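Local coordinates for protein thermostable carboxypeptidase 1 (Pyrococcus furiosus, PDB 1KA2) that removes amino acids one after another from the C-terminus of peptides as a cobalt-dependent metallocarboxypeptidase of the M32 family, with broad specificity, at residues R371-E376 with K381-M386; L433-K438 with V494-L499. All blocks are in the same frame, centred on the assembly; numbering follows the deposited sequence.

Interaction 1 of 2, residues R371-E376 with K381-M386; sequences RLMVSE and KDLPEM
L383 meets M373 across the connection between helix 359-375 and helix 383-395. Its two methyl groups share the work. CD2 lies 3.9 Å from CG of M373. CD1 comes 4.1 Å from the sulfur, SD of M373. The leucine fork thus rests against the CG-SD bond of the methionine, and the two side chains cross at about a right angle. The CB of each starts off to one side of the other helix, and the atoms beyond it come nearer. In M373 the first torsion sets CG beside the backbone N and anti to the carbonyl carbon (chi1 -71°), and the chain then bends at chi3 (64°). An alanine in place of M373 would lose CG and SD, which is likely to leave the methyls of L383 without their partner on helix 359-375 and open a gap there. Further along, M386 directs its CB toward helix 359-375. Its SD touches CD2 of L372 at 4.4 Å, a looser apolar contact nearer the surface.

The backbones stay well apart, with 8.8 Å between CA of M373 and CA of L383. The contact is apolar throughout. It joins two helices that follow each other in the chain, in a mainly helical fold. I378, in the connecting loop, packs on both L372 and L383. Helix 132-149 packs against both residues of the buried pair: I139 touches M373 and L135 touches L383.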
# COMPACT_ATOMS: atom_id res chain seq x y z
N ARG A 371 5.56 -36.99 5.85
CA ARG A 371 6.24 -38.00 5.05
C ARG A 371 5.31 -39.19 4.80
O ARG A 371 5.26 -39.73 3.70
CB ARG A 371 7.51 -38.47 5.75
CG ARG A 371 8.37 -39.38 4.90
CD ARG A 371 9.52 -39.92 5.72
NE ARG A 371 10.57 -40.44 4.87
CZ ARG A 371 11.73 -40.92 5.32
NH1 ARG A 371 11.97 -40.94 6.63
NH2 ARG A 371 12.65 -41.35 4.47
N LEU A 372 4.56 -39.60 5.82
CA LEU A 372 3.61 -40.72 5.70
C LEU A 372 2.45 -40.42 4.74
O LEU A 372 2.10 -41.25 3.90
CB LEU A 372 3.03 -41.08 7.07
CG LEU A 372 3.85 -42.02 7.95
CD1 LEU A 372 5.32 -41.59 7.99
CD2 LEU A 372 3.22 -42.05 9.36
N MET A 373 1.86 -39.23 4.88
CA MET A 373 0.73 -38.78 4.06
C MET A 373 0.99 -38.79 2.55
O MET A 373 0.11 -39.10 1.74
CB MET A 373 0.32 -37.36 4.49
CG MET A 373 -0.36 -37.27 5.86
SD MET A 373 -0.09 -35.70 6.71
CE MET A 373 -0.92 -34.59 5.58
N VAL A 374 2.21 -38.43 2.17
CA VAL A 374 2.58 -38.38 0.76
C VAL A 374 3.28 -39.65 0.26
O VAL A 374 3.40 -39.87 -0.94
CB VAL A 374 3.46 -37.13 0.52
CG1 VAL A 374 3.85 -37.03 -0.95
CG2 VAL A 374 2.69 -35.91 0.95
N SER A 375 3.75 -40.47 1.20
CA SER A 375 4.44 -41.73 0.85
C SER A 375 3.49 -42.92 0.80
O SER A 375 3.19 -43.46 -0.26
CB SER A 375 5.54 -42.06 1.86
OG SER A 375 6.56 -41.09 1.84
N GLU A 376 3.04 -43.36 1.97
CA GLU A 376 2.14 -44.50 2.06
C GLU A 376 0.72 -44.01 1.79
O GLU A 376 0.52 -42.84 1.44
CB GLU A 376 2.23 -45.12 3.45
CG GLU A 376 2.11 -46.63 3.47
CD GLU A 376 3.32 -47.30 2.82
OE1 GLU A 376 3.29 -48.54 2.66
OE2 GLU A 376 4.28 -46.57 2.47
N LYS A 381 -8.79 -39.57 8.44
CA LYS A 381 -9.50 -39.95 9.64
C LYS A 381 -8.56 -40.56 10.68
O LYS A 381 -8.89 -40.62 11.85
CB LYS A 381 -10.60 -40.97 9.32
CG LYS A 381 -10.05 -42.34 8.95
CD LYS A 381 -11.10 -43.42 9.18
CE LYS A 381 -10.49 -44.82 9.11
NZ LYS A 381 -11.41 -45.89 9.58
N ASP A 382 -7.40 -41.03 10.24
CA ASP A 382 -6.44 -41.64 11.15
C ASP A 382 -5.31 -40.74 11.62
O ASP A 382 -4.50 -41.13 12.46
CB ASP A 382 -5.86 -42.90 10.51
CG ASP A 382 -6.84 -44.05 10.51
OD1 ASP A 382 -6.70 -44.93 11.38
OD2 ASP A 382 -7.75 -44.06 9.66
N LEU A 383 -5.24 -39.53 11.06
CA LEU A 383 -4.18 -38.59 11.42
C LEU A 383 -4.25 -38.09 12.87
O LEU A 383 -3.24 -38.07 13.58
CB LEU A 383 -4.18 -37.41 10.44
CG LEU A 383 -3.73 -37.80 9.02
CD1 LEU A 383 -3.83 -36.61 8.09
CD2 LEU A 383 -2.29 -38.34 9.06
N PRO A 384 -5.45 -37.68 13.33
CA PRO A 384 -5.59 -37.19 14.70
C PRO A 384 -4.93 -38.06 15.76
O PRO A 384 -4.19 -37.55 16.61
CB PRO A 384 -7.10 -37.08 14.87
CG PRO A 384 -7.53 -36.65 13.50
CD PRO A 384 -6.74 -37.59 12.61
N GLU A 385 -5.17 -39.37 15.72
CA GLU A 385 -4.56 -40.26 16.70
C GLU A 385 -3.05 -40.35 16.53
O GLU A 385 -2.32 -40.33 17.52
CB GLU A 385 -5.18 -41.66 16.64
CG GLU A 385 -6.43 -41.79 17.48
CD GLU A 385 -6.15 -41.57 18.95
OE1 GLU A 385 -7.06 -41.13 19.69
OE2 GLU A 385 -5.01 -41.84 19.38
N MET A 386 -2.57 -40.43 15.30
CA MET A 386 -1.13 -40.49 15.06
C MET A 386 -0.47 -39.23 15.62
O MET A 386 0.62 -39.28 16.19
CB MET A 386 -0.82 -40.58 13.57
CG MET A 386 -1.18 -41.90 12.95
SD MET A 386 -0.81 -41.86 11.21
CE MET A 386 -2.44 -41.76 10.54

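Interaction 2 of 2, residues L433-K438 with V494-L499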
# COMPACT_ATOMS: atom_id res chain seq x y z
N LEU A 433 25.55 -20.65 13.48
CA LEU A 433 26.05 -19.32 13.17
C LEU A 433 26.61 -18.63 14.40
O LEU A 433 27.57 -17.88 14.30
CB LEU A 433 24.94 -18.46 12.55
CG LEU A 433 24.52 -18.89 11.14
CD1 LEU A 433 23.43 -17.99 10.58
CD2 LEU A 433 25.77 -18.88 10.26
N TYR A 434 25.99 -18.87 15.54
CA TYR A 434 26.43 -18.25 16.79
C TYR A 434 27.88 -18.60 17.12
O TYR A 434 28.66 -17.73 17.50
CB TYR A 434 25.54 -18.68 17.97
CG TYR A 434 26.18 -18.43 19.32
CD1 TYR A 434 26.49 -17.13 19.74
CD2 TYR A 434 26.53 -19.50 20.15
CE1 TYR A 434 27.14 -16.90 20.97
CE2 TYR A 434 27.17 -19.28 21.37
CZ TYR A 434 27.47 -17.98 21.77
OH TYR A 434 28.09 -17.78 22.99
N TYR A 435 28.22 -19.88 16.99
CA TYR A 435 29.58 -20.33 17.30
C TYR A 435 30.60 -19.85 16.28
O TYR A 435 31.75 -19.62 16.62
CB TYR A 435 29.62 -21.86 17.43
CG TYR A 435 28.94 -22.33 18.70
CD1 TYR A 435 27.79 -23.12 18.66
CD2 TYR A 435 29.41 -21.92 19.95
CE1 TYR A 435 27.12 -23.48 19.83
CE2 TYR A 435 28.74 -22.27 21.12
CZ TYR A 435 27.59 -23.04 21.05
OH TYR A 435 26.90 -23.34 22.21
N HIS A 436 30.17 -19.68 15.03
CA HIS A 436 31.07 -19.20 14.01
C HIS A 436 31.37 -17.71 14.21
O HIS A 436 32.48 -17.25 13.93
CB HIS A 436 30.48 -19.45 12.63
CG HIS A 436 30.64 -20.87 12.17
ND1 HIS A 436 31.83 -21.35 11.65
CD2 HIS A 436 29.79 -21.92 12.20
CE1 HIS A 436 31.70 -22.64 11.39
NE2 HIS A 436 30.47 -23.01 11.72
N ILE A 437 30.38 -16.97 14.70
CA ILE A 437 30.60 -15.55 14.93
C ILE A 437 31.33 -15.39 16.26
O ILE A 437 32.13 -14.47 16.44
CB ILE A 437 29.27 -14.74 14.96
CG1 ILE A 437 29.57 -13.24 15.05
CG2 ILE A 437 28.41 -15.16 16.14
CD1 ILE A 437 28.37 -12.35 14.96
N LYS A 438 31.05 -16.31 17.19
CA LYS A 438 31.67 -16.31 18.51
C LYS A 438 33.19 -16.45 18.34
O LYS A 438 33.95 -16.10 19.24
CB LYS A 438 31.12 -17.46 19.34
CG LYS A 438 31.53 -17.45 20.78
CD LYS A 438 31.04 -16.21 21.50
CE LYS A 438 31.46 -16.25 22.96
NZ LYS A 438 31.06 -15.02 23.70
N VAL A 494 21.99 -25.28 23.60
CA VAL A 494 21.02 -25.59 24.65
C VAL A 494 21.68 -26.09 25.93
O VAL A 494 21.34 -25.65 27.03
CB VAL A 494 20.00 -26.64 24.16
CG1 VAL A 494 19.09 -27.08 25.30
CG2 VAL A 494 19.18 -26.07 23.03
N LYS A 495 22.62 -27.03 25.79
CA LYS A 495 23.34 -27.59 26.94
C LYS A 495 24.05 -26.50 27.73
O LYS A 495 23.91 -26.39 28.95
CB LYS A 495 24.36 -28.64 26.47
CG LYS A 495 25.55 -28.89 27.41
CD LYS A 495 26.67 -27.85 27.21
CE LYS A 495 27.93 -28.13 28.05
NZ LYS A 495 27.77 -27.90 29.52
N GLU A 496 24.82 -25.70 27.00
CA GLU A 496 25.60 -24.61 27.55
C GLU A 496 24.73 -23.50 28.12
O GLU A 496 25.20 -22.65 28.88
CB GLU A 496 26.49 -24.07 26.43
CG GLU A 496 27.39 -22.90 26.77
CD GLU A 496 28.16 -22.42 25.55
OE1 GLU A 496 28.83 -23.26 24.90
OE2 GLU A 496 28.09 -21.21 25.23
N LYS A 497 23.44 -23.52 27.78
CA LYS A 497 22.52 -22.49 28.24
C LYS A 497 21.65 -22.92 29.42
O LYS A 497 21.34 -22.11 30.29
CB LYS A 497 21.64 -22.03 27.08
CG LYS A 497 20.70 -20.87 27.39
CD LYS A 497 20.03 -20.41 26.11
CE LYS A 497 18.91 -19.41 26.35
NZ LYS A 497 19.36 -18.08 26.84
N TYR A 498 21.25 -24.19 29.44
CA TYR A 498 20.41 -24.70 30.53
C TYR A 498 21.13 -25.63 31.52
O TYR A 498 20.53 -26.11 32.48
CB TYR A 498 19.18 -25.41 29.95
CG TYR A 498 18.19 -24.46 29.29
CD1 TYR A 498 17.99 -24.47 27.91
CD2 TYR A 498 17.48 -23.53 30.06
CE1 TYR A 498 17.10 -23.58 27.31
CE2 TYR A 498 16.59 -22.64 29.46
CZ TYR A 498 16.41 -22.67 28.09
OH TYR A 498 15.53 -21.78 27.52
N LEU A 499 22.42 -25.88 31.28
CA LEU A 499 23.20 -26.75 32.17
C LEU A 499 24.54 -26.12 32.55
O LEU A 499 24.87 -25.04 32.02
CB LEU A 499 23.44 -28.09 31.48
CG LEU A 499 22.18 -28.78 30.95
CD1 LEU A 499 22.56 -29.99 30.14
CD2 LEU A 499 21.28 -29.16 32.11
OXT LEU A 499 25.24 -26.72 33.39
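E496 reaches out from helix 488-498 to two tyrosines that follow each other on helix 421-440. Its CG is anti to the backbone N (chi1 179°), and the chain stays extended beyond it, which carries the carboxylate far from its own helix. Y435 comes from the opposite direction. The hydroxyl OH of Y435 gives a weak hydrogen bond to OE1 of E496, 3.3 Å long. OE1 sits at the edge of the Y435 ring, near its plane, and the carboxylate plane stands 71° from the plane of that ring.

Y434 takes a different first torsion. Its CG is anti to the backbone N (chi1 162°), whereas CG of Y435 lies beside the N. With these torsions CD2 of Y434 lies 3.6 Å above the plane of the Y435 ring, over its centre. OH of Y434 is 4.1 Å from OE2 of E496, too far to bond. This OH is hydrogen-bonded instead to OE1 of E445, which also forms a salt bridge with K438. The ring of Y435 has a cation-pi contact with R492, one turn before E496.

The two helices are far apart here, with 11.8 Å between CA of Y435 and CA of E496. Long polar side chains span the gap. One weak bond to an exposed carboxylate implies a modest polar tie between the helices.

Interaction 1 joins helices that follow each other in the chain, whereas interaction 2 links helix 421-440 to the C-terminal helix 488-498 across 55 intervening residues. The two share no element, and their centres lie about 35 Å apart. Both are small and partly buried, but they differ in kind. The first is purely apolar, with two of its four touching residues buried. The second is polar and meets at an exposed glutamate, although one of its tyrosines is buried. In interaction 1 apolar side chains meet between fairly close backbones; in interaction 2 tyrosine and glutamate bridge a wider gap. Both lie away from the metal site.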